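Local coordinates for protein evasin-3 (Rhipicephalus sanguineus, PDB 6I31) that binds and neutralises host CXC chemokines such as CXCL8 as a small secreted, disulfide-knotted tick salivary protein, at residues F17-C22 against H49-I54. Numbering follows the deposited sequence.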
loop_
_atom_site.group_PDB
_atom_site.type_symbol
_atom_site.label_atom_id
_atom_site.label_comp_id
_atom_site.label_asym_id
_atom_site.label_seq_id
_atom_site.Cartn_x
_atom_site.Cartn_y
_atom_site.Cartn_z
ATOM N N PHE A 17 2.555 2.931 11.156
ATOM C CA PHE A 17 2.345 2.537 9.760
ATOM C C PHE A 17 0.949 2.676 9.234
ATOM O O PHE A 17 -0.019 2.411 9.939
ATOM C CB PHE A 17 2.840 1.090 9.519
ATOM C CG PHE A 17 4.304 0.940 9.822
ATOM C CD1 PHE A 17 5.265 1.455 8.961
ATOM C CD2 PHE A 17 4.728 0.282 10.969
ATOM C CE1 PHE A 17 6.625 1.341 9.255
ATOM C CE2 PHE A 17 6.087 0.199 11.280
ATOM C CZ PHE A 17 7.026 0.732 10.427
ATOM N N ASP A 18 0.857 3.147 7.993
ATOM C CA ASP A 18 -0.399 3.341 7.286
ATOM C C ASP A 18 -0.476 2.459 6.040
ATOM O O ASP A 18 0.544 2.122 5.459
ATOM C CB ASP A 18 -0.555 4.824 6.864
ATOM C CG ASP A 18 -0.694 5.798 8.032
ATOM O OD1 ASP A 18 -1.193 5.377 9.106
ATOM O OD2 ASP A 18 -0.291 6.982 7.874
ATOM N N VAL A 19 -1.695 2.077 5.640
ATOM C CA VAL A 19 -1.889 1.319 4.394
ATOM C C VAL A 19 -2.213 2.342 3.313
ATOM O O VAL A 19 -3.054 3.212 3.525
ATOM C CB VAL A 19 -3.017 0.247 4.499
ATOM C CG1 VAL A 19 -3.235 -0.444 3.152
ATOM C CG2 VAL A 19 -2.697 -0.793 5.576
ATOM N N VAL A 20 -1.573 2.237 2.171
ATOM C CA VAL A 20 -1.827 3.157 1.073
ATOM C C VAL A 20 -2.008 2.364 -0.217
ATOM O O VAL A 20 -1.580 1.209 -0.309
ATOM C CB VAL A 20 -0.744 4.279 0.930
ATOM C CG1 VAL A 20 -0.634 5.138 2.196
ATOM C CG2 VAL A 20 0.620 3.695 0.551
ATOM N N SER A 21 -2.569 3.020 -1.241
ATOM C CA SER A 21 -2.756 2.396 -2.542
ATOM C C SER A 21 -1.452 2.149 -3.277
ATOM O O SER A 21 -0.501 2.932 -3.187
ATOM C CB SER A 21 -3.726 3.212 -3.401
ATOM O OG SER A 21 -3.903 2.602 -4.673
ATOM N N CYS A 22 -1.414 1.044 -4.005
ATOM C CA CYS A 22 -0.299 0.645 -4.846
ATOM C C CYS A 22 -0.781 0.671 -6.321
ATOM O O CYS A 22 -0.177 0.106 -7.227
ATOM C CB CYS A 22 0.208 -0.717 -4.374
ATOM S SG CYS A 22 1.414 -1.501 -5.460
ATOM N N HIS A 49 -7.929 -4.651 -4.725
ATOM C CA HIS A 49 -6.928 -3.671 -5.134
ATOM C C HIS A 49 -5.621 -3.933 -4.436
ATOM O O HIS A 49 -5.599 -4.528 -3.358
ATOM C CB HIS A 49 -7.404 -2.256 -4.800
ATOM C CG HIS A 49 -8.623 -1.885 -5.558
ATOM N ND1 HIS A 49 -9.876 -2.164 -5.067
ATOM C CD2 HIS A 49 -8.743 -1.367 -6.798
ATOM C CE1 HIS A 49 -10.716 -1.766 -5.995
ATOM N NE2 HIS A 49 -10.079 -1.259 -7.038
ATOM N N CYS A 50 -4.532 -3.492 -5.055
ATOM C CA CYS A 50 -3.195 -3.600 -4.497
ATOM C C CYS A 50 -2.943 -2.472 -3.526
ATOM O O CYS A 50 -3.213 -1.310 -3.830
ATOM C CB CYS A 50 -2.141 -3.634 -5.597
ATOM S SG CYS A 50 -2.375 -4.993 -6.773
ATOM N N TYR A 51 -2.401 -2.830 -2.345
ATOM C CA TYR A 51 -2.066 -1.850 -1.313
ATOM C C TYR A 51 -0.655 -2.105 -0.830
ATOM O O TYR A 51 -0.133 -3.189 -1.059
ATOM C CB TYR A 51 -3.014 -1.948 -0.123
ATOM C CG TYR A 51 -4.465 -1.767 -0.493
ATOM C CD1 TYR A 51 -4.975 -0.508 -0.816
ATOM C CD2 TYR A 51 -5.325 -2.854 -0.555
ATOM C CE1 TYR A 51 -6.314 -0.341 -1.197
ATOM C CE2 TYR A 51 -6.669 -2.695 -0.912
ATOM C CZ TYR A 51 -7.151 -1.440 -1.251
ATOM O OH TYR A 51 -8.472 -1.289 -1.608
ATOM N N LYS A 52 -0.123 -1.194 -0.025
ATOM C CA LYS A 52 1.210 -1.341 0.591
ATOM C C LYS A 52 1.249 -0.585 1.897
ATOM O O LYS A 52 0.413 0.291 2.143
ATOM C CB LYS A 52 2.353 -0.907 -0.360
ATOM C CG LYS A 52 2.278 0.588 -0.707
ATOM C CD LYS A 52 3.389 1.015 -1.701
ATOM C CE LYS A 52 3.068 2.427 -2.190
ATOM N NZ LYS A 52 3.988 2.847 -3.291
ATOM N N ILE A 53 2.188 -0.958 2.754
ATOM C CA ILE A 53 2.351 -0.367 4.057
ATOM C C ILE A 53 3.511 0.587 4.015
ATOM O O ILE A 53 4.608 0.229 3.584
ATOM C CB ILE A 53 2.565 -1.444 5.122
ATOM C CG1 ILE A 53 1.407 -2.512 5.061
ATOM C CG2 ILE A 53 2.700 -0.801 6.492
ATOM C CD1 ILE A 53 1.618 -3.638 6.041
ATOM N N ILE A 54 3.278 1.811 4.502
ATOM C CA ILE A 54 4.355 2.792 4.578
ATOM C C ILE A 54 4.354 3.424 5.947
ATOM O O ILE A 54 3.330 3.413 6.656
ATOM C CB ILE A 54 4.257 3.871 3.413
ATOM C CG1 ILE A 54 2.941 4.693 3.447
ATOM C CG2 ILE A 54 4.435 3.216 2.023
ATOM C CD1 ILE A 54 2.992 5.991 4.291
#
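The antiparallel pairing of strands 17-22 and 47-55 ties the N-terminal strand of this knottin to its long C-terminal strand, from the pair of Asp18 and Ile54 through to Cys22 beside Cys50. Asp18 and Ile54 exchange two backbone hydrogen bonds, Asp18 N to Ile54 O at 2.8 Å and Ile54 N to Asp18 O at 2.9 Å, and Val20 and Lys52 repeat the pattern. Val19-Ile53 and Ser21-Tyr51 are the non-hydrogen-bonded pairs between and beyond them. A fifth bond, Cys22 N to Cys50 O, is longer at 3.0 Å, and its donor lies 42° above the carbonyl plane. On the face of Val20, Lys52 and Ile54, Val20 is the middle piece: its CG1 meets Ile54 CG1 at 3.8 Å, while CG2 lies against Lys52 CG. Lys52 has its CG between backbone N and carbonyl carbon (chi1 64°); beyond CG the extended chain slants over strand 17-22, bringing CE to 3.7 Å from Ser21 O. Val19 and Ile53 share the other face. Phe17 CB abuts Ile53 CG2, the two side chains crossing at about a right angle. Val19 CG1, anti to its own nitrogen (chi1 176°), reaches Tyr51 CB at 3.6 Å, and the Tyr51 ring turns its edge to Val20 O. An alanine in place of Tyr51 would keep the CB contact but would probably uncover Ser21 CA and Val20 O, which the ring now flanks. Where strand 17-22 ends, Cys22 CB and Cys50 CB stand 3.9 Å apart, yet their sulfurs part, to Cys37 and Cys33 respectively. Two disulfides thus leave from neighbouring strands, as in the cystine-knot core of a knottin, the scaffold on which this evasin's CXC-chemokine specificity rests.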